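PDB 4D7Q: ralf, proline/betaine transporter from Legionella pneumophila, which probably acts as a guanine-nucleotide exchange factor, here as a chimera joining a Legionella Sec7 domain to a Rickettsia capping domain. Local coordinates for residues Gly208-Asn213 / Lys296-Ile301; Gln217-Phe222 / Phe326-Thr331; Gly266-Lys271 / Ile280-Pro285; Ser259-Tyr264 / Ser286-Trp291. The protein carries 2 engineered substitutions. One frame throughout, in Å; residues are numbered along the deposited sequence.

All four contacts lie within the capping domain, the Rickettsia portion of this chimera, and together they illustrate how chemistry follows position in a fold. Contacts 1 and 3 pair strands of one antiparallel sheet and touch each other through strands 277-283 and 297-303; contact 3 is fully buried, contact 1 only partly, and each has one chiefly apolar face and one with polar groups. Contact 2, farthest from the chain's centre and partly exposed, swaps strand pairing for a carboxylate that accepts from N-H groups of a helix start and of a loop, and from a threonine hydroxyl. Contact 4, also partly exposed, sets a turn against a helix end, with two phenylalanines, a single direct backbone bond and a water between serines.

Contact 1: Gly208-Asn213 / Lys296-Ile301; sequences GYQINN and KSKIII
Antiparallel strand pairing joins Tyr-209 to Ile-301 and Ile-211 to Ile-299 within the six-stranded sheet of the capping domain, the Rickettsia part of the fusion. Both are hydrogen-bonded pairs, with the strand directions 168° apart. Tyr-209 N donates to Ile-301 O at 2.9 Å, and the return bond from Ile-301 N to Tyr-209 O measures 2.7 Å; Ile-211 and Ile-299 exchange bonds in the same manner. On the face carrying these four residues, Ile-299 holds CG1 between its backbone N and carbonyl carbon (chi1 61°). That torsion lays CG1 3.9 Å from Ile-211 CB, and the two chains then run alongside each other until Ile-299 CD1 meets Ile-211 CD1 at 3.8 Å.

The other face is more polar. Gln-210 stretches along Ile-300, its CG 3.9 Å from Ile-300 CG1, and turns its amide to Asn-212: NE2 donates to OD1 at 2.7 Å, nearly straight at 171° and directed at a lone pair in the carbonyl plane. At the amide's other end, OE1 accepts from Ser-206 N and from water 1, which itself accepts from Lys-298 NZ at 3.0 Å. Bonds at both ends thus fix the rotation of the amide, while Lys-298 CD passes beside NE2 at 3.7 Å. Lys-298 NZ also bonds Gly-108 O, an encounter between the two fused parts. Strands 277-283 and 332-334 flank the pair, and helix 313-325 covers the Tyr-209 face, with the Tyr-209 side chain on Ala-319, Ala-320 and Thr-323 and its hydroxyl bonded to Leu-344 O.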
# COMPACT_ATOMS: atom_id res chain seq x y z
N GLY A 208 -4.51 -8.35 7.89
CA GLY A 208 -5.32 -9.50 7.52
C GLY A 208 -4.48 -10.75 7.36
O GLY A 208 -3.46 -10.92 8.04
N TYR A 209 -4.90 -11.62 6.44
CA TYR A 209 -4.23 -12.89 6.16
C TYR A 209 -3.39 -12.81 4.91
O TYR A 209 -3.84 -12.30 3.88
CB TYR A 209 -5.26 -14.00 6.01
CG TYR A 209 -6.24 -14.10 7.15
CD1 TYR A 209 -5.87 -14.71 8.36
CD2 TYR A 209 -7.56 -13.68 7.01
CE1 TYR A 209 -6.79 -14.86 9.40
CE2 TYR A 209 -8.48 -13.82 8.04
CZ TYR A 209 -8.10 -14.43 9.22
OH TYR A 209 -9.03 -14.56 10.23
N GLN A 210 -2.15 -13.29 5.01
CA GLN A 210 -1.21 -13.23 3.89
C GLN A 210 -0.60 -14.59 3.66
O GLN A 210 -0.25 -15.28 4.61
CB GLN A 210 -0.12 -12.18 4.13
CG GLN A 210 0.79 -11.91 2.90
CD GLN A 210 1.68 -10.72 3.09
OE1 GLN A 210 1.30 -9.71 3.68
NE2 GLN A 210 2.89 -10.77 2.54
N ILE A 211 -0.50 -14.97 2.39
CA ILE A 211 0.13 -16.23 1.98
C ILE A 211 1.20 -15.88 0.95
O ILE A 211 0.88 -15.50 -0.19
CB ILE A 211 -0.84 -17.32 1.48
CG1 ILE A 211 -2.14 -17.42 2.33
CG2 ILE A 211 -0.09 -18.67 1.40
CD1 ILE A 211 -3.20 -18.51 1.83
N ASN A 212 2.48 -15.96 1.37
CA ASN A 212 3.61 -15.68 0.49
C ASN A 212 4.03 -16.93 -0.23
O ASN A 212 3.71 -18.02 0.23
CB ASN A 212 4.82 -15.20 1.29
CG ASN A 212 4.66 -13.85 1.88
OD1 ASN A 212 3.92 -13.00 1.37
ND2 ASN A 212 5.40 -13.62 2.95
N ASN A 213 4.77 -16.77 -1.34
CA ASN A 213 5.35 -17.86 -2.13
C ASN A 213 4.30 -18.89 -2.55
O ASN A 213 4.56 -20.10 -2.54
CB ASN A 213 6.55 -18.52 -1.38
CG ASN A 213 7.51 -17.51 -0.77
OD1 ASN A 213 8.13 -16.71 -1.46
ND2 ASN A 213 7.64 -17.51 0.54
N LYS A 296 8.43 -13.92 -5.96
CA LYS A 296 7.31 -14.86 -5.80
C LYS A 296 5.94 -14.21 -5.73
O LYS A 296 5.82 -13.01 -5.52
CB LYS A 296 7.54 -15.78 -4.58
CG LYS A 296 8.89 -16.51 -4.57
CD LYS A 296 8.96 -17.74 -5.50
CE LYS A 296 10.26 -18.51 -5.36
NZ LYS A 296 11.44 -17.78 -5.92
N SER A 297 4.90 -15.03 -5.92
CA SER A 297 3.51 -14.61 -5.86
C SER A 297 3.05 -14.55 -4.40
O SER A 297 3.65 -15.17 -3.52
CB SER A 297 2.64 -15.60 -6.63
OG SER A 297 2.79 -15.42 -8.03
N LYS A 298 1.99 -13.77 -4.16
CA LYS A 298 1.38 -13.63 -2.84
C LYS A 298 -0.10 -13.26 -2.96
O LYS A 298 -0.54 -12.69 -3.98
CB LYS A 298 2.18 -12.62 -1.94
CG LYS A 298 1.72 -11.16 -2.07
CD LYS A 298 2.42 -10.20 -1.12
CE LYS A 298 2.22 -8.78 -1.64
NZ LYS A 298 2.87 -7.78 -0.75
N ILE A 299 -0.86 -13.63 -1.93
CA ILE A 299 -2.27 -13.29 -1.79
C ILE A 299 -2.50 -12.66 -0.42
O ILE A 299 -1.89 -13.09 0.57
CB ILE A 299 -3.28 -14.42 -2.14
CG1 ILE A 299 -3.10 -15.66 -1.25
CG2 ILE A 299 -3.27 -14.76 -3.65
CD1 ILE A 299 -4.39 -16.55 -1.18
N ILE A 300 -3.35 -11.64 -0.39
CA ILE A 300 -3.74 -10.95 0.85
C ILE A 300 -5.27 -11.03 0.97
O ILE A 300 -5.99 -10.53 0.09
CB ILE A 300 -3.19 -9.50 0.94
CG1 ILE A 300 -1.62 -9.48 0.93
CG2 ILE A 300 -3.75 -8.78 2.20
CD1 ILE A 300 -0.98 -8.08 0.64
N ILE A 301 -5.76 -11.63 2.08
CA ILE A 301 -7.20 -11.78 2.33
C ILE A 301 -7.65 -10.92 3.50
O ILE A 301 -7.09 -11.00 4.59
CB ILE A 301 -7.63 -13.28 2.49
CG1 ILE A 301 -7.11 -14.14 1.32
CG2 ILE A 301 -9.16 -13.43 2.66
CD1 ILE A 301 -6.01 -15.00 1.71
O HOH W 1 2.63 -7.53 2.21

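Contact 2: Gln217-Phe222 / Phe326-Thr331; sequences QNDKTF and FETKVT
The carboxylate of Asp-219 takes hydrogen bonds from Glu-327 and Thr-328 across the contact as well as from its own helix start. OD1 accepts from Glu-327 N at 3.1 Å and from Phe-222 N, also at 3.1 Å, the two arriving from opposite faces of the carboxylate plane. OD2 is gripped twice by one residue: Thr-328 OG1 donates at 2.6 Å on the anti side, and Thr-328 N at 2.9 Å from well above the plane. With CG placed anti to the backbone N (chi1 -163°), the group lies between the helix start and the loop that follows helix 313-325. A reciprocal bond runs from Lys-220 N to Glu-327 OE1 at 2.9 Å, 75° out of that carboxylate's plane.

One like-charge approach accompanies these bonds: Asp-219 OD1 and Glu-327 OE1 stand 4.6 Å apart, a closeness that the N-H groups at the helix start would be expected to ease.

Apolar packing completes the contact. Thr-221 CG2 makes a CH-pi contact over one face of the Phe-326 ring, 3.9 Å from its centroid, while Thr-221 OG1 bonds Ser-325 O. Phe-222 CB touches Phe-326 CD1 at 4.2 Å, and both aromatic side chains reach Ile-299 of strand 297-303.

The arrangement is a helix N-cap: Asp-219 precedes helix 220-230 and accepts from Phe-222 N, with the capping carboxylate shared by a distant loop of the same domain.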
# COMPACT_ATOMS: atom_id res chain seq x y z
N GLN A 217 1.46 -24.67 -8.80
CA GLN A 217 2.14 -25.95 -8.63
C GLN A 217 2.03 -26.46 -7.19
O GLN A 217 1.96 -27.66 -6.99
CB GLN A 217 3.62 -25.87 -9.07
CG GLN A 217 3.83 -25.77 -10.59
CD GLN A 217 3.33 -24.48 -11.23
OE1 GLN A 217 3.79 -23.37 -10.93
NE2 GLN A 217 2.38 -24.61 -12.14
N ASN A 218 2.02 -25.54 -6.21
CA ASN A 218 1.96 -25.91 -4.79
C ASN A 218 0.58 -25.78 -4.10
O ASN A 218 0.43 -26.27 -2.97
CB ASN A 218 3.08 -25.21 -3.98
CG ASN A 218 2.95 -23.70 -3.79
OD1 ASN A 218 1.90 -23.16 -3.40
ND2 ASN A 218 4.08 -22.99 -3.95
N ASP A 219 -0.42 -25.12 -4.76
CA ASP A 219 -1.75 -24.91 -4.18
C ASP A 219 -2.91 -25.13 -5.20
O ASP A 219 -2.99 -24.41 -6.20
CB ASP A 219 -1.81 -23.48 -3.58
CG ASP A 219 -2.93 -23.22 -2.59
OD1 ASP A 219 -4.09 -23.57 -2.91
OD2 ASP A 219 -2.66 -22.64 -1.53
N LYS A 220 -3.81 -26.11 -4.92
CA LYS A 220 -4.96 -26.43 -5.78
C LYS A 220 -5.98 -25.31 -5.87
O LYS A 220 -6.54 -25.09 -6.95
CB LYS A 220 -5.62 -27.77 -5.41
CG LYS A 220 -6.52 -28.34 -6.52
CD LYS A 220 -7.10 -29.72 -6.17
CE LYS A 220 -8.55 -29.67 -5.73
NZ LYS A 220 -9.47 -29.45 -6.88
N THR A 221 -6.22 -24.59 -4.74
CA THR A 221 -7.14 -23.45 -4.72
C THR A 221 -6.57 -22.28 -5.54
O THR A 221 -7.30 -21.65 -6.31
CB THR A 221 -7.49 -23.04 -3.28
OG1 THR A 221 -7.78 -24.22 -2.53
CG2 THR A 221 -8.70 -22.09 -3.22
N PHE A 222 -5.27 -22.00 -5.37
CA PHE A 222 -4.63 -20.94 -6.15
C PHE A 222 -4.55 -21.33 -7.63
O PHE A 222 -4.78 -20.47 -8.48
CB PHE A 222 -3.26 -20.57 -5.59
CG PHE A 222 -2.66 -19.35 -6.24
CD1 PHE A 222 -3.13 -18.07 -5.93
CD2 PHE A 222 -1.61 -19.46 -7.14
CE1 PHE A 222 -2.56 -16.94 -6.52
CE2 PHE A 222 -1.03 -18.32 -7.73
CZ PHE A 222 -1.51 -17.07 -7.41
N PHE A 326 -7.44 -22.19 0.93
CA PHE A 326 -6.22 -22.37 0.17
C PHE A 326 -5.46 -23.51 0.82
O PHE A 326 -5.50 -23.65 2.05
CB PHE A 326 -5.40 -21.06 0.08
CG PHE A 326 -6.03 -20.04 -0.85
CD1 PHE A 326 -5.75 -20.04 -2.22
CD2 PHE A 326 -6.95 -19.11 -0.37
CE1 PHE A 326 -6.37 -19.12 -3.08
CE2 PHE A 326 -7.57 -18.19 -1.24
CZ PHE A 326 -7.27 -18.19 -2.58
N GLU A 327 -4.83 -24.38 0.02
CA GLU A 327 -4.07 -25.52 0.55
C GLU A 327 -2.89 -25.07 1.41
O GLU A 327 -2.61 -25.69 2.43
CB GLU A 327 -3.57 -26.41 -0.58
CG GLU A 327 -4.65 -27.29 -1.19
CD GLU A 327 -4.13 -28.26 -2.24
OE1 GLU A 327 -3.04 -28.01 -2.80
OE2 GLU A 327 -4.83 -29.27 -2.50
N THR A 328 -2.23 -23.99 1.00
CA THR A 328 -1.08 -23.43 1.70
C THR A 328 -1.50 -22.78 3.01
O THR A 328 -2.43 -21.95 3.03
CB THR A 328 -0.34 -22.41 0.83
OG1 THR A 328 -0.29 -22.87 -0.53
CG2 THR A 328 1.07 -22.10 1.33
N LYS A 329 -0.81 -23.13 4.10
CA LYS A 329 -1.09 -22.47 5.38
C LYS A 329 -0.63 -20.99 5.28
O LYS A 329 0.27 -20.66 4.50
CB LYS A 329 -0.48 -23.22 6.59
CG LYS A 329 1.03 -23.15 6.72
CD LYS A 329 1.51 -23.69 8.07
CE LYS A 329 3.03 -23.73 8.16
NZ LYS A 329 3.49 -24.25 9.47
N VAL A 330 -1.29 -20.12 6.02
CA VAL A 330 -1.03 -18.70 6.05
C VAL A 330 0.39 -18.39 6.58
O VAL A 330 0.81 -19.02 7.51
CB VAL A 330 -2.18 -18.03 6.86
CG1 VAL A 330 -2.10 -18.36 8.32
CG2 VAL A 330 -2.25 -16.57 6.69
N THR A 331 1.13 -17.45 5.98
CA THR A 331 2.48 -17.10 6.37
C THR A 331 2.47 -16.05 7.48
O THR A 331 3.42 -15.94 8.25
CB THR A 331 3.30 -16.56 5.18
OG1 THR A 331 4.63 -16.26 5.61
CG2 THR A 331 2.66 -15.29 4.63

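Contact 3: Gly266-Lys271 / Ile280-Pro285; sequences GSVIIK and IQVYKP
Ile-280 packs against Val-268 and Ile-270 across the beta hairpin formed by strands 264-271 and 277-283 of the capping domain. Val-268 and Ile-280 are a hydrogen-bonded antiparallel pair: Val-268 N donates to Ile-280 O at 2.9 Å, and Ile-280 N to Val-268 O at 2.8 Å.

This pairing sets the root of the isoleucine, whose CB lies 3.9 Å from Val-268 CB, the two side chains pointing the same way. Ile-280 CG1, anti to the carbonyl carbon (chi1 -45°), lies 4.2 Å from Val-268 CB. CD1 carries on in an extended course and ends 3.8 Å from Ile-270 CD1, so the tip bridges to the next residue along on this face. Phe-239 and the ring of Phe-326 add to the apolar surroundings of Ile-280.

The opposite face carries polar groups at this point. Ser-267 and Gln-281 form a non-hydrogen-bonded pair, with Ser-267 OG lying 3.5 Å from Gln-281 CG while bonding to Tyr-264 OH and Glu-279. Gln-281 NE2 reaches Glu-109 in the fused Sec7 part. Its other amide atom, OE1, accepts from Tyr-283 OH at 2.8 Å, with the phenolic oxygen in the carbonyl plane.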
# COMPACT_ATOMS: atom_id res chain seq x y z
N GLY A 266 -5.21 -7.75 -9.36
CA GLY A 266 -6.56 -7.31 -9.06
C GLY A 266 -7.13 -7.97 -7.82
O GLY A 266 -6.46 -8.81 -7.18
N SER A 267 -8.35 -7.57 -7.47
CA SER A 267 -9.03 -8.06 -6.27
C SER A 267 -10.30 -8.85 -6.57
O SER A 267 -11.16 -8.40 -7.33
CB SER A 267 -9.36 -6.92 -5.32
OG SER A 267 -8.23 -6.45 -4.60
N VAL A 268 -10.39 -10.03 -5.94
CA VAL A 268 -11.53 -10.92 -5.96
C VAL A 268 -12.40 -10.44 -4.79
O VAL A 268 -11.95 -10.48 -3.64
CB VAL A 268 -11.12 -12.39 -5.72
CG1 VAL A 268 -12.33 -13.32 -5.87
CG2 VAL A 268 -9.97 -12.83 -6.64
N ILE A 269 -13.62 -9.97 -5.08
CA ILE A 269 -14.57 -9.49 -4.07
C ILE A 269 -15.58 -10.60 -3.89
O ILE A 269 -16.23 -11.01 -4.86
CB ILE A 269 -15.19 -8.10 -4.44
CG1 ILE A 269 -14.09 -7.00 -4.72
CG2 ILE A 269 -16.22 -7.63 -3.39
CD1 ILE A 269 -13.11 -6.67 -3.57
N ILE A 270 -15.66 -11.13 -2.66
CA ILE A 270 -16.54 -12.26 -2.32
C ILE A 270 -17.55 -11.88 -1.26
O ILE A 270 -17.19 -11.40 -0.18
CB ILE A 270 -15.74 -13.53 -1.94
CG1 ILE A 270 -14.71 -13.90 -3.04
CG2 ILE A 270 -16.67 -14.71 -1.62
CD1 ILE A 270 -13.74 -15.01 -2.71
N LYS A 271 -18.84 -12.14 -1.57
CA LYS A 271 -19.95 -11.89 -0.68
C LYS A 271 -20.76 -13.16 -0.50
O LYS A 271 -21.05 -13.85 -1.48
CB LYS A 271 -20.83 -10.72 -1.18
CG LYS A 271 -20.09 -9.37 -1.14
CD LYS A 271 -20.86 -8.23 -1.75
CE LYS A 271 -20.03 -6.97 -1.75
NZ LYS A 271 -20.46 -6.01 -2.81
N ILE A 280 -9.76 -10.69 -1.87
CA ILE A 280 -8.52 -11.41 -2.14
C ILE A 280 -7.69 -10.54 -3.07
O ILE A 280 -8.02 -10.40 -4.24
CB ILE A 280 -8.62 -12.86 -2.73
CG1 ILE A 280 -9.67 -13.76 -2.05
CG2 ILE A 280 -7.21 -13.50 -2.70
CD1 ILE A 280 -9.97 -15.11 -2.88
N GLN A 281 -6.57 -10.01 -2.57
CA GLN A 281 -5.64 -9.25 -3.42
C GLN A 281 -4.64 -10.25 -3.96
O GLN A 281 -4.01 -10.97 -3.17
CB GLN A 281 -4.93 -8.17 -2.64
CG GLN A 281 -5.84 -7.07 -2.10
CD GLN A 281 -5.02 -6.16 -1.22
OE1 GLN A 281 -3.97 -5.67 -1.63
NE2 GLN A 281 -5.44 -6.00 0.02
N VAL A 282 -4.56 -10.35 -5.30
CA VAL A 282 -3.70 -11.28 -6.06
C VAL A 282 -2.49 -10.52 -6.64
O VAL A 282 -2.67 -9.55 -7.39
CB VAL A 282 -4.48 -12.04 -7.17
CG1 VAL A 282 -3.54 -12.95 -8.00
CG2 VAL A 282 -5.64 -12.87 -6.59
N TYR A 283 -1.29 -11.02 -6.35
CA TYR A 283 -0.00 -10.52 -6.82
C TYR A 283 0.79 -11.60 -7.46
O TYR A 283 0.96 -12.67 -6.88
CB TYR A 283 0.84 -9.95 -5.66
CG TYR A 283 0.19 -8.79 -4.97
CD1 TYR A 283 -0.78 -8.98 -3.99
CD2 TYR A 283 0.52 -7.48 -5.31
CE1 TYR A 283 -1.42 -7.91 -3.38
CE2 TYR A 283 -0.07 -6.40 -4.67
CZ TYR A 283 -1.03 -6.62 -3.70
OH TYR A 283 -1.65 -5.55 -3.11
N LYS A 284 1.30 -11.33 -8.64
CA LYS A 284 2.15 -12.29 -9.34
C LYS A 284 3.33 -11.51 -9.96
O LYS A 284 3.10 -10.38 -10.43
CB LYS A 284 1.37 -13.05 -10.44
CG LYS A 284 0.27 -13.99 -9.91
CD LYS A 284 -0.14 -15.06 -10.91
CE LYS A 284 -0.84 -14.49 -12.13
NZ LYS A 284 -0.78 -15.43 -13.29
N PRO A 285 4.57 -12.06 -9.93
CA PRO A 285 5.72 -11.36 -10.56
C PRO A 285 5.39 -10.81 -11.94
O PRO A 285 4.82 -11.49 -12.78
CB PRO A 285 6.81 -12.45 -10.62
CG PRO A 285 6.51 -13.30 -9.45
CD PRO A 285 5.00 -13.37 -9.39

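Contact 4: Ser259-Tyr264 / Ser286-Trp291; sequences SKFTGY and SIFSRW
A type I beta turn, Ser-286 to Ser-289, packs against the C-terminal part of helix 256-262, where Phe-288 N donates to Lys-260 O at 2.9 Å. The bond is bent, 130° at the hydrogen, and comes from above the carbonyl plane. Phe-288 of the turn meets Phe-261 of the helix in an offset stack, the ring centroids 4.9 Å apart and the planes at 28°. Phe-288 CB itself sits over the Phe-261 face, 3.8 Å from the ring centroid, so the methylene and the ring both share in the packing. At the edge of the Phe-261 ring, near its plane, comes Trp-291 NE1. Farther out, Ile-287 CG2 lies 3.9 Å from Lys-260 CG, the aliphatic chains side by side.

In this part of the capping domain, Gly-263 departs from helical geometry with positive phi, and Thr-262 OG1 accepts from Tyr-264 N in an ST turn. Against this bend Ser-289 presses CB to within 3.4 Å of Gly-263 N. Its OG, held between the backbone N and carbonyl carbon (chi1 67°), accepts from Ser-286 N at 2.8 Å and braces the turn from within.

Water 2 donates to Ser-259 OG and to Ser-286 OG, linking the two serines. Ser-259 OG in turn donates a hydrogen bond to Tyr-264 O at 2.6 Å, while Ser-286 OG is bonded also to Lys-284 O and Lys-265 NZ. Phe-288 and Trp-291 both touch Met-147 of helix 135-152, across the boundary between the fused parts.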
# COMPACT_ATOMS: atom_id res chain seq x y z
N SER A 259 -0.33 -2.46 -11.99
CA SER A 259 -0.15 -3.90 -12.11
C SER A 259 1.31 -4.25 -12.50
O SER A 259 1.90 -5.18 -11.95
CB SER A 259 -1.10 -4.44 -13.17
OG SER A 259 -1.22 -5.85 -13.02
N LYS A 260 1.88 -3.52 -13.49
CA LYS A 260 3.24 -3.74 -13.97
C LYS A 260 4.27 -3.42 -12.90
O LYS A 260 5.22 -4.18 -12.75
CB LYS A 260 3.51 -2.92 -15.23
CG LYS A 260 2.81 -3.48 -16.46
CD LYS A 260 3.08 -2.58 -17.66
CE LYS A 260 2.52 -3.13 -18.95
NZ LYS A 260 2.84 -2.20 -20.06
N PHE A 261 4.07 -2.35 -12.15
CA PHE A 261 5.02 -1.92 -11.12
C PHE A 261 4.90 -2.62 -9.79
O PHE A 261 5.81 -2.52 -8.97
CB PHE A 261 5.03 -0.37 -10.99
CG PHE A 261 5.90 0.33 -12.04
CD1 PHE A 261 7.26 0.48 -11.85
CD2 PHE A 261 5.34 0.82 -13.22
CE1 PHE A 261 8.05 1.11 -12.81
CE2 PHE A 261 6.13 1.46 -14.18
CZ PHE A 261 7.48 1.60 -13.97
N THR A 262 3.81 -3.36 -9.55
CA THR A 262 3.64 -4.01 -8.23
C THR A 262 3.26 -5.47 -8.32
O THR A 262 3.31 -6.19 -7.31
CB THR A 262 2.51 -3.31 -7.44
OG1 THR A 262 1.32 -3.42 -8.18
CG2 THR A 262 2.80 -1.86 -7.13
N GLY A 263 2.83 -5.90 -9.51
CA GLY A 263 2.40 -7.27 -9.72
C GLY A 263 0.98 -7.53 -9.27
O GLY A 263 0.53 -8.68 -9.28
N TYR A 264 0.26 -6.47 -8.88
CA TYR A 264 -1.13 -6.57 -8.44
C TYR A 264 -1.99 -6.88 -9.63
O TYR A 264 -2.07 -6.06 -10.54
CB TYR A 264 -1.55 -5.23 -7.79
CG TYR A 264 -2.99 -5.13 -7.35
CD1 TYR A 264 -3.55 -6.08 -6.51
CD2 TYR A 264 -3.73 -3.99 -7.64
CE1 TYR A 264 -4.86 -5.95 -6.04
CE2 TYR A 264 -5.05 -3.85 -7.20
CZ TYR A 264 -5.61 -4.84 -6.41
OH TYR A 264 -6.89 -4.66 -5.95
N SER A 286 5.70 -9.54 -12.12
CA SER A 286 5.41 -8.82 -13.33
C SER A 286 6.64 -8.09 -13.86
O SER A 286 7.65 -8.08 -13.25
CB SER A 286 4.28 -7.84 -13.06
OG SER A 286 3.09 -8.50 -12.77
N ILE A 287 6.52 -7.46 -15.01
CA ILE A 287 7.63 -6.82 -15.64
C ILE A 287 8.42 -5.84 -14.75
O ILE A 287 9.59 -5.92 -14.70
CB ILE A 287 7.28 -6.22 -17.01
CG1 ILE A 287 8.56 -5.85 -17.77
CG2 ILE A 287 6.34 -5.05 -16.88
CD1 ILE A 287 8.38 -5.45 -19.19
N PHE A 288 7.74 -4.93 -14.08
CA PHE A 288 8.37 -3.91 -13.25
C PHE A 288 8.13 -4.02 -11.73
O PHE A 288 8.21 -3.06 -11.04
CB PHE A 288 7.94 -2.53 -13.71
CG PHE A 288 8.21 -2.25 -15.16
CD1 PHE A 288 9.45 -2.47 -15.69
CD2 PHE A 288 7.23 -1.75 -15.96
CE1 PHE A 288 9.68 -2.22 -17.02
CE2 PHE A 288 7.44 -1.50 -17.26
CZ PHE A 288 8.68 -1.72 -17.80
N SER A 289 7.85 -5.20 -11.23
CA SER A 289 7.41 -5.39 -9.87
C SER A 289 8.39 -5.92 -8.81
O SER A 289 8.05 -5.99 -7.66
CB SER A 289 6.16 -6.24 -9.88
OG SER A 289 6.39 -7.53 -10.30
N ARG A 290 9.58 -6.31 -9.22
CA ARG A 290 10.45 -7.03 -8.33
C ARG A 290 10.81 -6.25 -7.09
O ARG A 290 10.91 -6.79 -6.03
CB ARG A 290 11.71 -7.51 -9.06
CG ARG A 290 12.43 -8.66 -8.43
CD ARG A 290 13.53 -9.28 -9.26
NE ARG A 290 13.95 -8.50 -10.40
CZ ARG A 290 14.71 -7.43 -10.35
NH1 ARG A 290 15.20 -7.00 -9.22
NH2 ARG A 290 14.99 -6.80 -11.46
N TRP A 291 10.97 -4.95 -7.22
CA TRP A 291 11.40 -4.24 -6.03
C TRP A 291 10.28 -4.18 -4.99
O TRP A 291 10.54 -4.04 -3.79
CB TRP A 291 11.85 -2.82 -6.38
CG TRP A 291 10.79 -1.99 -7.03
CD1 TRP A 291 10.64 -1.74 -8.37
CD2 TRP A 291 9.71 -1.31 -6.38
NE1 TRP A 291 9.55 -0.94 -8.59
CE2 TRP A 291 8.96 -0.67 -7.38
CE3 TRP A 291 9.31 -1.18 -5.05
CZ2 TRP A 291 7.83 0.10 -7.09
CZ3 TRP A 291 8.19 -0.42 -4.76
CH2 TRP A 291 7.46 0.21 -5.78
O HOH W 2 0.90 -7.31 -13.84